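Local structure of serine protease pet (Escherichia coli, 4OM9) at residues Asp132-Asp137 / Val212-Asn217; Lys142-Gly147 / Leu175-Asn180; Gly389-Phe394 / Ala410-Gly415; Val691-Ser696 / Leu709-Ala714; Glu720-Met725 / Lys744-Val749. The protein acts as a secreted autotransporter enterotoxin of enteroaggregative Escherichia coli, a serine protease whose host target is probably alpha-fodrin. All blocks are in the same frame, centred on the assembly; numbering follows the deposited sequence.

Contact 1: residues Asp132-Asp137 / Val212-Asn217; sequences DRYGVD and VYVFDN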
# COMPACT_ATOMS: atom_id res chain seq x y z
N ASP A 132 -10.37 -23.27 -31.05
CA ASP A 132 -9.22 -23.73 -30.27
C ASP A 132 -8.32 -22.57 -29.79
O ASP A 132 -7.76 -22.65 -28.70
CB ASP A 132 -8.42 -24.75 -31.09
CG ASP A 132 -9.18 -26.09 -31.26
OD1 ASP A 132 -9.90 -26.50 -30.32
OD2 ASP A 132 -9.06 -26.73 -32.33
N ARG A 133 -8.21 -21.50 -30.58
CA ARG A 133 -7.37 -20.36 -30.20
C ARG A 133 -8.03 -19.45 -29.17
O ARG A 133 -7.36 -18.89 -28.30
CB ARG A 133 -6.98 -19.53 -31.44
CG ARG A 133 -6.16 -18.28 -31.08
CD ARG A 133 -5.49 -17.63 -32.28
NE ARG A 133 -4.59 -18.53 -32.98
CZ ARG A 133 -3.36 -18.83 -32.56
NH1 ARG A 133 -2.90 -18.31 -31.43
NH2 ARG A 133 -2.60 -19.66 -33.26
N TYR A 134 -9.35 -19.30 -29.25
CA TYR A 134 -10.03 -18.34 -28.39
C TYR A 134 -11.10 -18.95 -27.49
O TYR A 134 -11.81 -18.22 -26.79
CB TYR A 134 -10.65 -17.23 -29.24
CG TYR A 134 -9.67 -16.50 -30.11
CD1 TYR A 134 -8.85 -15.49 -29.60
CD2 TYR A 134 -9.57 -16.80 -31.45
CE1 TYR A 134 -7.98 -14.81 -30.41
CE2 TYR A 134 -8.70 -16.15 -32.25
CZ TYR A 134 -7.91 -15.16 -31.74
OH TYR A 134 -7.04 -14.52 -32.60
N GLY A 135 -11.23 -20.27 -27.50
CA GLY A 135 -12.21 -20.94 -26.67
C GLY A 135 -11.87 -20.99 -25.20
O GLY A 135 -10.70 -21.03 -24.81
N VAL A 136 -12.90 -20.96 -24.37
CA VAL A 136 -12.75 -20.93 -22.92
C VAL A 136 -13.43 -22.16 -22.32
O VAL A 136 -14.53 -22.53 -22.73
CB VAL A 136 -13.36 -19.65 -22.32
CG1 VAL A 136 -13.13 -19.59 -20.80
CG2 VAL A 136 -12.79 -18.43 -23.00
N ASP A 137 -12.76 -22.81 -21.36
CA ASP A 137 -13.37 -23.96 -20.70
C ASP A 137 -14.44 -23.49 -19.74
O ASP A 137 -14.20 -22.62 -18.91
CB ASP A 137 -12.32 -24.79 -19.96
CG ASP A 137 -12.95 -25.81 -19.02
OD1 ASP A 137 -13.24 -26.94 -19.46
OD2 ASP A 137 -13.17 -25.48 -17.83
N VAL A 212 -15.04 -5.17 -29.38
CA VAL A 212 -15.42 -6.46 -28.86
C VAL A 212 -14.13 -7.27 -28.70
O VAL A 212 -13.31 -7.33 -29.62
CB VAL A 212 -16.41 -7.18 -29.81
CG1 VAL A 212 -16.68 -8.61 -29.36
CG2 VAL A 212 -17.72 -6.38 -29.94
N TYR A 213 -13.94 -7.86 -27.53
CA TYR A 213 -12.65 -8.49 -27.21
C TYR A 213 -12.77 -9.98 -27.02
O TYR A 213 -13.78 -10.51 -26.56
CB TYR A 213 -12.03 -7.87 -25.95
CG TYR A 213 -11.64 -6.42 -26.09
CD1 TYR A 213 -12.60 -5.42 -25.91
CD2 TYR A 213 -10.33 -6.04 -26.37
CE1 TYR A 213 -12.25 -4.08 -26.03
CE2 TYR A 213 -9.98 -4.70 -26.49
CZ TYR A 213 -10.95 -3.73 -26.32
OH TYR A 213 -10.66 -2.39 -26.44
N VAL A 214 -11.68 -10.67 -27.31
CA VAL A 214 -11.70 -12.10 -27.27
C VAL A 214 -10.28 -12.54 -26.93
O VAL A 214 -9.34 -11.80 -27.18
CB VAL A 214 -12.26 -12.62 -28.62
CG1 VAL A 214 -11.32 -13.54 -29.33
CG2 VAL A 214 -13.65 -13.21 -28.43
N PHE A 215 -10.11 -13.68 -26.26
CA PHE A 215 -8.84 -13.96 -25.61
C PHE A 215 -8.10 -15.15 -26.21
O PHE A 215 -8.60 -16.28 -26.21
CB PHE A 215 -9.08 -14.19 -24.11
CG PHE A 215 -7.83 -14.51 -23.33
CD1 PHE A 215 -7.00 -13.51 -22.85
CD2 PHE A 215 -7.51 -15.83 -23.02
CE1 PHE A 215 -5.86 -13.80 -22.11
CE2 PHE A 215 -6.38 -16.14 -22.28
CZ PHE A 215 -5.55 -15.11 -21.83
N ASP A 216 -6.91 -14.87 -26.71
CA ASP A 216 -6.04 -15.84 -27.37
C ASP A 216 -5.42 -16.80 -26.35
O ASP A 216 -4.68 -16.36 -25.47
CB ASP A 216 -4.96 -15.09 -28.15
CG ASP A 216 -4.08 -15.99 -29.01
OD1 ASP A 216 -3.75 -17.13 -28.60
OD2 ASP A 216 -3.68 -15.52 -30.11
N ASN A 217 -5.75 -18.08 -26.48
CA ASN A 217 -5.29 -19.19 -25.62
C ASN A 217 -3.80 -19.41 -25.53
O ASN A 217 -3.29 -19.83 -24.49
CB ASN A 217 -5.88 -20.53 -26.10
CG ASN A 217 -7.14 -20.89 -25.40
OD1 ASN A 217 -7.31 -20.60 -24.22
ND2 ASN A 217 -8.05 -21.53 -26.12
O HOH W 1 -12.27 -15.53 -25.82
O HOH W 2 -9.37 -18.16 -24.88
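R133 reaches from the last turn of helix 127-134 to D216 at the end of strand 211-216, and its side chain is worth following outward. CB starts with CG anti to the backbone N (chi1 176°). CG then lies against the carboxylate, 3.6 Å from D216 OD1, and CG also lies over the rim of one face of the Y134 ring. CD comes next, 3.5 Å from D216 OD2. A bend at chi3 folds the tip back, so that NH1 sits between the two carboxylate oxygens, 3.2 Å from OD1 and from OD2 of D216. It meets both oxygens from their syn side in a salt bridge, with the guanidinium and carboxylate planes 68° apart. D216 OD1 also takes the backbone N-H groups of K218 and E219, which should hold the carboxylate in place for the arginine.

N217 works on the helix end itself. Its backbone N gives R133 O a short, nearly straight bond of 2.6 Å. Its amide ND2 is shared between two carbonyls: D132 O at 2.8 Å, met from above the carbonyl plane, and G135 O at 3.0 Å, met on a lone pair. Y134 CE1 lies 3.8 Å from D216 CB, and a water links Y134 O to F215 N. N217 thus takes up the carbonyls of D132 and R133 near the helix end, and that of G135 just beyond it. This is a helix C-terminus docked onto the end of a barrel strand, within a protease domain of the chymotrypsin-like PA clan.

Contact 2: residues Lys142-Gly147 / Leu175-Asn180; sequences KKEIIG and LFHITN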
# COMPACT_ATOMS: atom_id res chain seq x y z
N LYS A 142 -15.44 -28.42 -22.05
CA LYS A 142 -16.36 -27.78 -22.99
C LYS A 142 -15.91 -26.36 -23.26
O LYS A 142 -15.90 -25.52 -22.36
CB LYS A 142 -17.78 -27.79 -22.43
CG LYS A 142 -18.88 -27.43 -23.40
CD LYS A 142 -20.24 -27.93 -22.85
CE LYS A 142 -21.39 -27.73 -23.85
NZ LYS A 142 -21.31 -26.36 -24.47
N LYS A 143 -15.55 -26.10 -24.52
CA LYS A 143 -15.09 -24.79 -24.96
C LYS A 143 -16.22 -23.91 -25.49
O LYS A 143 -17.05 -24.35 -26.29
CB LYS A 143 -14.00 -24.94 -26.03
CG LYS A 143 -12.83 -25.82 -25.61
CD LYS A 143 -12.24 -25.37 -24.27
CE LYS A 143 -11.09 -26.26 -23.82
NZ LYS A 143 -9.94 -26.23 -24.76
N GLU A 144 -16.25 -22.67 -25.03
CA GLU A 144 -17.08 -21.62 -25.58
C GLU A 144 -16.20 -20.38 -25.78
O GLU A 144 -15.28 -20.15 -25.00
CB GLU A 144 -18.26 -21.29 -24.66
CG GLU A 144 -19.22 -22.45 -24.37
CD GLU A 144 -20.40 -22.03 -23.50
OE1 GLU A 144 -21.02 -22.91 -22.85
OE2 GLU A 144 -20.71 -20.82 -23.45
N ILE A 145 -16.46 -19.59 -26.82
CA ILE A 145 -15.73 -18.34 -26.99
C ILE A 145 -16.45 -17.27 -26.19
O ILE A 145 -17.58 -16.87 -26.53
CB ILE A 145 -15.59 -17.91 -28.48
CG1 ILE A 145 -14.86 -18.97 -29.30
CG2 ILE A 145 -14.80 -16.63 -28.59
CD1 ILE A 145 -14.87 -18.69 -30.81
N ILE A 146 -15.80 -16.85 -25.11
CA ILE A 146 -16.32 -15.86 -24.19
C ILE A 146 -15.54 -14.58 -24.39
O ILE A 146 -14.35 -14.61 -24.71
CB ILE A 146 -16.17 -16.32 -22.70
CG1 ILE A 146 -16.78 -17.71 -22.48
CG2 ILE A 146 -16.78 -15.29 -21.75
CD1 ILE A 146 -18.25 -17.80 -22.80
N GLY A 147 -16.20 -13.44 -24.23
CA GLY A 147 -15.50 -12.19 -24.38
C GLY A 147 -16.19 -11.04 -23.70
O GLY A 147 -17.25 -11.21 -23.11
N LEU A 175 -20.54 -8.94 -20.80
CA LEU A 175 -19.90 -10.24 -20.90
C LEU A 175 -20.75 -11.08 -21.82
O LEU A 175 -21.98 -11.04 -21.73
CB LEU A 175 -19.76 -10.89 -19.53
CG LEU A 175 -19.39 -12.37 -19.53
CD1 LEU A 175 -17.91 -12.51 -19.76
CD2 LEU A 175 -19.82 -13.09 -18.23
N PHE A 176 -20.13 -11.86 -22.70
CA PHE A 176 -20.91 -12.60 -23.70
C PHE A 176 -20.32 -13.95 -24.09
O PHE A 176 -19.15 -14.23 -23.85
CB PHE A 176 -21.07 -11.73 -24.96
CG PHE A 176 -19.78 -11.41 -25.66
CD1 PHE A 176 -19.13 -12.38 -26.42
CD2 PHE A 176 -19.21 -10.16 -25.55
CE1 PHE A 176 -17.93 -12.10 -27.02
CE2 PHE A 176 -18.02 -9.87 -26.17
CZ PHE A 176 -17.37 -10.84 -26.90
N HIS A 177 -21.14 -14.77 -24.72
CA HIS A 177 -20.67 -15.98 -25.40
C HIS A 177 -21.03 -15.89 -26.88
O HIS A 177 -22.11 -15.41 -27.22
CB HIS A 177 -21.27 -17.24 -24.77
CG HIS A 177 -22.75 -17.17 -24.57
ND1 HIS A 177 -23.33 -16.56 -23.48
CD2 HIS A 177 -23.77 -17.66 -25.32
CE1 HIS A 177 -24.65 -16.66 -23.57
NE2 HIS A 177 -24.94 -17.33 -24.67
N ILE A 178 -20.16 -16.36 -27.76
CA ILE A 178 -20.45 -16.31 -29.19
C ILE A 178 -21.40 -17.43 -29.64
O ILE A 178 -21.08 -18.61 -29.50
CB ILE A 178 -19.17 -16.39 -30.06
CG1 ILE A 178 -18.19 -15.28 -29.69
CG2 ILE A 178 -19.54 -16.34 -31.56
CD1 ILE A 178 -17.11 -15.07 -30.71
N THR A 179 -22.53 -17.03 -30.23
CA THR A 179 -23.58 -17.96 -30.67
C THR A 179 -23.50 -18.27 -32.17
O THR A 179 -24.03 -19.28 -32.62
CB THR A 179 -24.98 -17.40 -30.36
OG1 THR A 179 -25.09 -16.06 -30.86
CG2 THR A 179 -25.22 -17.36 -28.84
N ASN A 180 -22.84 -17.42 -32.94
CA ASN A 180 -22.54 -17.72 -34.35
C ASN A 180 -21.32 -16.96 -34.85
O ASN A 180 -21.37 -15.75 -35.07
CB ASN A 180 -23.75 -17.41 -35.24
CG ASN A 180 -23.71 -18.16 -36.57
OD1 ASN A 180 -22.66 -18.66 -36.99
ND2 ASN A 180 -24.87 -18.25 -37.23
O HOH W 3 -18.87 -20.13 -28.02
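The backbones of I145-G147 and F176-I178 run antiparallel, though with the directions of E144-G147 and L175-I178 133° apart the pairing is strongly splayed. G147 and F176 form a hydrogen-bonded pair, with G147 N giving to F176 O at 3.1 Å and F176 N to G147 O at 3.0 Å. I146 and H177 follow as a non-hydrogen-bonded pair. I178 N then bonds to I145 O at 2.9 Å, and beyond this a water takes over, accepting from I145 N and donating to I178 O.

Strands 143-151 and 172-185 are neighbours in the curled antiparallel sheet of the chymotrypsin-like protease domain, and the splay fits the coiling of such a sheet. F176 bends back over its partner strand: CG sits between the backbone N and the carbonyl carbon (chi1 64°), which lays the ring flat on G147. G147 CA stands 3.8 Å from the ring centroid, 26° off the normal, in a CH-pi contact. The ring also stacks with Y193.

I145 CG2 meets I178 CD1 at 3.5 Å, and I145 packs on V214 as well. I146 divides its branches, CG2 against L175 CD1 at 3.6 Å and CD1 against H177 CB at 3.6 Å. P43 lies against both I146 and L175. E144 runs alongside H177, its carboxylate turned well away from the ring plane, while H177 NE2 is hydrogen-bonded to E194.

Contact 3: residues Gly389-Phe394 / Ala410-Gly415; sequences GAQKTF and AENALG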
# COMPACT_ATOMS: atom_id res chain seq x y z
N GLY A 389 17.06 18.23 -21.26
CA GLY A 389 18.45 18.63 -21.27
C GLY A 389 18.65 20.12 -21.11
O GLY A 389 19.76 20.62 -21.22
N ALA A 390 17.57 20.85 -20.83
CA ALA A 390 17.66 22.31 -20.73
C ALA A 390 16.85 22.85 -19.56
O ALA A 390 15.93 22.18 -19.07
CB ALA A 390 17.20 22.96 -22.05
N GLN A 391 17.19 24.05 -19.10
CA GLN A 391 16.38 24.75 -18.11
C GLN A 391 14.96 24.96 -18.66
O GLN A 391 14.79 25.43 -19.78
CB GLN A 391 17.00 26.09 -17.71
CG GLN A 391 16.05 27.01 -16.94
CD GLN A 391 16.73 27.84 -15.82
OE1 GLN A 391 16.46 27.64 -14.63
NE2 GLN A 391 17.59 28.77 -16.22
N LYS A 392 13.95 24.59 -17.87
CA LYS A 392 12.56 24.79 -18.25
C LYS A 392 12.29 24.20 -19.64
O LYS A 392 11.76 24.87 -20.52
CB LYS A 392 12.22 26.27 -18.22
CG LYS A 392 10.97 26.60 -17.43
CD LYS A 392 9.71 26.32 -18.21
CE LYS A 392 9.45 27.45 -19.19
NZ LYS A 392 8.71 28.59 -18.57
N THR A 393 12.69 22.94 -19.81
CA THR A 393 12.68 22.32 -21.13
C THR A 393 11.31 22.43 -21.82
O THR A 393 11.22 22.90 -22.95
CB THR A 393 13.11 20.86 -21.02
OG1 THR A 393 14.46 20.82 -20.55
CG2 THR A 393 13.01 20.19 -22.38
N PHE A 394 10.25 22.06 -21.12
CA PHE A 394 8.90 22.31 -21.61
C PHE A 394 8.22 23.26 -20.66
O PHE A 394 8.67 23.42 -19.54
CB PHE A 394 8.11 21.01 -21.76
CG PHE A 394 8.61 20.14 -22.87
CD1 PHE A 394 8.15 20.33 -24.17
CD2 PHE A 394 9.55 19.16 -22.64
CE1 PHE A 394 8.60 19.54 -25.22
CE2 PHE A 394 10.02 18.37 -23.67
CZ PHE A 394 9.54 18.57 -24.98
N ALA A 410 19.63 18.44 -16.56
CA ALA A 410 20.14 19.81 -16.56
C ALA A 410 19.60 20.47 -15.30
O ALA A 410 18.72 19.91 -14.67
CB ALA A 410 19.72 20.59 -17.83
N GLU A 411 20.11 21.64 -14.94
CA GLU A 411 19.62 22.32 -13.74
C GLU A 411 18.29 22.99 -14.03
O GLU A 411 18.11 23.55 -15.11
CB GLU A 411 20.63 23.37 -13.25
CG GLU A 411 22.08 22.89 -13.17
CD GLU A 411 22.42 22.22 -11.84
OE1 GLU A 411 22.80 22.94 -10.87
OE2 GLU A 411 22.33 20.98 -11.78
N ASN A 412 17.36 22.90 -13.09
CA ASN A 412 16.06 23.56 -13.20
C ASN A 412 15.34 23.22 -14.51
O ASN A 412 14.77 24.08 -15.18
CB ASN A 412 16.25 25.07 -13.09
CG ASN A 412 15.05 25.76 -12.47
OD1 ASN A 412 14.42 25.25 -11.54
ND2 ASN A 412 14.71 26.94 -12.98
N ALA A 413 15.39 21.94 -14.88
CA ALA A 413 14.78 21.46 -16.12
C ALA A 413 13.26 21.42 -16.10
O ALA A 413 12.65 21.46 -17.15
CB ALA A 413 15.31 20.09 -16.46
N LEU A 414 12.64 21.31 -14.93
CA LEU A 414 11.18 21.26 -14.85
C LEU A 414 10.61 22.67 -14.91
O LEU A 414 11.37 23.63 -15.08
CB LEU A 414 10.70 20.52 -13.59
CG LEU A 414 10.59 19.00 -13.75
CD1 LEU A 414 10.25 18.28 -12.41
CD2 LEU A 414 9.60 18.58 -14.87
N GLY A 415 9.29 22.78 -14.80
CA GLY A 415 8.59 24.03 -15.04
C GLY A 415 8.23 24.83 -13.80
O GLY A 415 8.71 24.56 -12.70
O HOH W 4 10.28 20.68 -18.40
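G389 opens the contact by lending its carbonyl as a seat for A410: the methyl CB lies 3.4 Å from G389 O. A390 follows, with A390 O 3.2 Å from A413 CA in a CA-H...O contact. Q391 then swings outward with CG anti to the backbone N (chi1 167°) and bends at chi2, bringing OE1 over to N412. The N412 ND2 to Q391 OE1 hydrogen bond is modelled at 2.5 Å, a length to treat with caution. The donor's own plane contains the acceptor, but the two amides stand 80° apart.

These loops are equivalent corners of neighbouring coils of the parallel beta-helix, following strands 385-388 and 404-408, which pair side by side. K392 and N412 both adopt left-handed helical backbone angles, turning the chain at each corner. K392 N donates to N412 O at 2.9 Å. The K392 side chain then doubles back, with CD 4.1 Å from G415 CA, and its amine makes a long, weak ion pair with E416.

T393 N makes the next backbone bond, to A413 O at 3.0 Å, while the backbone of T393 also bonds to Q375, in the loop after strand 368-371. Its hydroxyl turns inward to A390 O within the same loop. A water accepts from F394 N and lies 2.8 Å from A413 O, to which it probably donates. L388 packs against T393, F394, A413 and L414.

Contact 4: residues Val691-Ser696 / Leu709-Ala714; sequences VTASSS and LTLTGA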
# COMPACT_ATOMS: atom_id res chain seq x y z
N VAL A 691 2.48 -5.15 20.43
CA VAL A 691 3.81 -4.62 20.41
C VAL A 691 4.81 -5.66 20.91
O VAL A 691 4.73 -6.13 22.06
CB VAL A 691 3.89 -3.34 21.26
CG1 VAL A 691 5.25 -2.64 21.11
CG2 VAL A 691 2.76 -2.40 20.85
N THR A 692 5.74 -6.02 20.04
CA THR A 692 6.83 -6.91 20.40
C THR A 692 8.15 -6.17 20.24
O THR A 692 8.46 -5.64 19.16
CB THR A 692 6.85 -8.18 19.53
OG1 THR A 692 5.52 -8.69 19.39
CG2 THR A 692 7.75 -9.24 20.15
N ALA A 693 8.94 -6.12 21.30
CA ALA A 693 10.23 -5.46 21.26
C ALA A 693 11.37 -6.46 21.48
O ALA A 693 11.68 -6.80 22.61
CB ALA A 693 10.29 -4.35 22.29
N SER A 694 11.97 -6.92 20.39
CA SER A 694 13.02 -7.93 20.46
C SER A 694 14.38 -7.26 20.61
O SER A 694 15.42 -7.92 20.63
CB SER A 694 13.00 -8.81 19.21
OG SER A 694 11.72 -9.38 19.01
N SER A 695 14.34 -5.94 20.71
CA SER A 695 15.54 -5.14 20.79
C SER A 695 15.44 -4.26 22.02
O SER A 695 14.34 -3.89 22.42
CB SER A 695 15.70 -4.30 19.50
OG SER A 695 16.88 -3.53 19.52
N SER A 696 16.58 -3.92 22.62
CA SER A 696 16.60 -3.11 23.84
C SER A 696 15.72 -1.86 23.79
O SER A 696 15.71 -1.14 22.79
CB SER A 696 18.04 -2.68 24.16
OG SER A 696 18.78 -3.72 24.77
N LEU A 709 1.89 -6.44 25.10
CA LEU A 709 3.28 -6.00 25.07
C LEU A 709 4.21 -7.16 25.44
O LEU A 709 4.12 -7.75 26.53
CB LEU A 709 3.50 -4.81 26.01
CG LEU A 709 4.94 -4.30 26.12
CD1 LEU A 709 5.46 -3.79 24.73
CD2 LEU A 709 5.01 -3.21 27.16
N THR A 710 5.11 -7.48 24.52
CA THR A 710 6.03 -8.58 24.70
C THR A 710 7.47 -8.10 24.55
O THR A 710 7.81 -7.40 23.60
CB THR A 710 5.76 -9.70 23.70
OG1 THR A 710 4.38 -10.08 23.78
CG2 THR A 710 6.62 -10.90 24.01
N LEU A 711 8.30 -8.49 25.51
CA LEU A 711 9.69 -8.06 25.53
C LEU A 711 10.61 -9.28 25.52
O LEU A 711 10.50 -10.16 26.38
CB LEU A 711 9.94 -7.19 26.75
CG LEU A 711 8.89 -6.10 26.94
CD1 LEU A 711 9.12 -5.35 28.25
CD2 LEU A 711 8.92 -5.15 25.76
N THR A 712 11.49 -9.36 24.52
CA THR A 712 12.29 -10.56 24.30
C THR A 712 13.70 -10.23 23.87
O THR A 712 13.94 -9.16 23.32
CB THR A 712 11.73 -11.48 23.20
OG1 THR A 712 12.11 -10.95 21.93
CG2 THR A 712 10.21 -11.59 23.26
N GLY A 713 14.61 -11.18 24.06
CA GLY A 713 15.97 -11.05 23.56
C GLY A 713 15.98 -10.92 22.05
O GLY A 713 14.97 -11.19 21.40
N ALA A 714 17.10 -10.50 21.49
CA ALA A 714 17.22 -10.41 20.04
C ALA A 714 17.16 -11.82 19.45
O ALA A 714 18.13 -12.56 19.51
CB ALA A 714 18.50 -9.71 19.63
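V691-A693 and L709-T712 run side by side as parallel strands, their axes 4.8 Å apart at closest approach and 12° from alignment. V691 O accepts from T710 N at 2.8 Å, and T710 O from A693 N at 2.9 Å, so T710 bonds through both its backbone groups. T712 N reaches on to A693 O, whose position is less certain.

The register puts like beside like. On one face V691 sits next to L709, CG1 to CD1 at 3.8 Å, and A693 next to L711, CB to CD2 also at 3.8 Å. Both leucines bring a single methyl across to their neighbour. I685 packs on the first pair and Y727 on the second, so this is the inward face. On the other face T692 and T710 point the same way. T692 CG2, anti to the backbone N, does the touching, and meets T710 at CB, 4.1 Å away.

Farther along, S694 OG approaches T712 OG1 at 3.3 Å, a weak and unsettled bond. T712 has its hydroxyl between the backbone N and the carbonyl carbon (chi1 80°), and from there OG1 donates to G713 O at 2.9 Å. Aliphatic rows stacked inside and threonines outside, along parallel strands in register, are the pattern of successive coils in the right-handed beta-helix of autotransporter passenger domains.

Contact 5: residues Glu720-Met725 / Lys744-Val749; sequences EITPSM and KNQASV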
# COMPACT_ATOMS: atom_id res chain seq x y z
N GLU A 720 19.43 -18.81 13.07
CA GLU A 720 19.01 -19.37 14.34
C GLU A 720 19.46 -18.40 15.44
O GLU A 720 19.51 -17.20 15.19
CB GLU A 720 19.60 -20.76 14.55
CG GLU A 720 18.57 -21.79 14.91
CD GLU A 720 17.61 -21.29 15.98
OE1 GLU A 720 16.39 -21.25 15.71
OE2 GLU A 720 18.08 -20.93 17.08
N ILE A 721 19.74 -18.91 16.63
CA ILE A 721 20.50 -18.17 17.65
C ILE A 721 19.80 -16.93 18.25
O ILE A 721 19.10 -16.20 17.55
CB ILE A 721 21.88 -17.74 17.07
CG1 ILE A 721 22.89 -18.89 17.12
CG2 ILE A 721 22.43 -16.49 17.75
CD1 ILE A 721 22.71 -19.95 16.05
N THR A 722 19.98 -16.71 19.55
CA THR A 722 19.46 -15.51 20.22
C THR A 722 20.44 -14.88 21.23
O THR A 722 20.85 -15.54 22.18
CB THR A 722 18.15 -15.81 20.98
OG1 THR A 722 18.43 -16.71 22.06
CG2 THR A 722 17.10 -16.43 20.07
N PRO A 723 20.84 -13.62 21.00
CA PRO A 723 21.48 -12.84 22.07
C PRO A 723 20.47 -11.98 22.85
O PRO A 723 19.39 -11.69 22.34
CB PRO A 723 22.48 -11.97 21.32
CG PRO A 723 21.85 -11.75 20.01
CD PRO A 723 21.12 -13.04 19.68
N SER A 724 20.85 -11.58 24.06
CA SER A 724 19.93 -10.92 25.00
C SER A 724 19.97 -9.40 24.91
O SER A 724 20.71 -8.85 24.10
CB SER A 724 20.25 -11.36 26.42
OG SER A 724 20.15 -10.27 27.33
N MET A 725 19.16 -8.74 25.73
CA MET A 725 19.16 -7.27 25.83
C MET A 725 18.35 -6.73 27.03
O MET A 725 17.84 -7.51 27.83
CB MET A 725 18.65 -6.65 24.52
CG MET A 725 17.61 -7.47 23.76
SD MET A 725 15.95 -7.25 24.40
CE MET A 725 15.90 -8.47 25.72
N LYS A 744 10.20 -12.55 28.19
CA LYS A 744 10.70 -13.90 27.96
C LYS A 744 11.94 -13.91 27.07
O LYS A 744 12.30 -12.90 26.48
CB LYS A 744 9.61 -14.77 27.32
CG LYS A 744 9.29 -14.38 25.89
CD LYS A 744 8.08 -15.14 25.37
CE LYS A 744 7.72 -14.69 23.95
NZ LYS A 744 6.62 -15.50 23.35
N ASN A 745 12.57 -15.08 26.98
CA ASN A 745 13.70 -15.31 26.07
C ASN A 745 14.85 -14.32 26.23
O ASN A 745 15.07 -13.49 25.36
CB ASN A 745 13.21 -15.28 24.63
CG ASN A 745 12.75 -16.64 24.14
OD1 ASN A 745 11.60 -17.04 24.36
ND2 ASN A 745 13.64 -17.36 23.47
N GLN A 746 15.57 -14.44 27.34
CA GLN A 746 16.75 -13.61 27.60
C GLN A 746 16.41 -12.12 27.58
O GLN A 746 17.03 -11.32 26.90
CB GLN A 746 17.86 -13.94 26.61
CG GLN A 746 18.53 -15.28 26.91
CD GLN A 746 19.47 -15.73 25.82
OE1 GLN A 746 19.60 -15.09 24.79
NE2 GLN A 746 20.14 -16.85 26.05
N ALA A 747 15.38 -11.79 28.36
CA ALA A 747 14.95 -10.42 28.57
C ALA A 747 15.26 -9.99 30.00
O ALA A 747 14.90 -10.67 30.95
CB ALA A 747 13.47 -10.29 28.30
N SER A 748 15.93 -8.85 30.15
CA SER A 748 16.19 -8.29 31.47
C SER A 748 15.43 -6.98 31.64
O SER A 748 15.77 -5.97 31.04
CB SER A 748 17.69 -8.07 31.67
OG SER A 748 17.94 -7.42 32.90
N VAL A 749 14.40 -7.00 32.48
CA VAL A 749 13.43 -5.91 32.56
C VAL A 749 13.50 -5.14 33.87
O VAL A 749 13.25 -5.70 34.94
CB VAL A 749 11.99 -6.44 32.39
CG1 VAL A 749 10.99 -5.30 32.41
CG2 VAL A 749 11.89 -7.25 31.12
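This is the point where an excursion from the beta-helix returns to it: the chain leaves strand 708-712, loops out, and at M725 enters strand 725-729 beside the next coil's strand 747-755. M725 and A747 form the first parallel bridge. S748 N donates to M725 O at 3.3 Å, nearly straight on to the carbonyl.

M725 itself folds across to the other strand. Bends at chi2 (82°) and chi3 (-86°) curl the chain so that its terminal methyl does the touching: CE lies 3.3 Å from Q746 O, 3.6 Å from A747 CA and 4.0 Å from A747 CB. The same Q746 O is approached by S724, whose OG makes a weak hydrogen bond to it at 3.3 Å. Beside it S724 CB packs on Q746 CB at 3.5 Å. Q746 then extends beyond CG past S724, and its amide end comes up to T722 O and OG1, the two side chains crossing at a slant.

N745 and Q746 both take left-handed backbone angles, and this tight corner separates strand 740-744 from strand 747-755 and points the glutamine at the returning loop. Around the contact, the corner is held to the preceding coil by backbone bonds from K744 to L711 and from N745 to G713. S748 continues the pairing to Y727 of strand 725-729. On its far side strand 747-755 joins strand 788-791, where A747 and V749 bond to the backbone of S789 and S748 OG meets the hydroxyl of S789.

Overall arrangement
Contacts 1 and 2 share the protease domain, their centres 8 Å apart and joined through strand 143-151: V136 N meets E144 O, and V212 packs on F176. Contacts 4 and 5 form a second close pair, 9 Å between centres, about 55 to 63 Å from the first between centres and across the chain's centre. Contact 3 stands alone in an earlier part of the beta-helix, roughly 50 Å from every other between centres. Contacts 1 and 4 are largely buried, while the rest are partly so. Charge and helix-end carbonyls mark contact 1, antiparallel pairing contact 2, and parallel aliphatic stacking contact 4; contact 3 relies on corner backbone bonds and an amide pair, contact 5 on a starting strand bridge, a methionine methyl and polar groups.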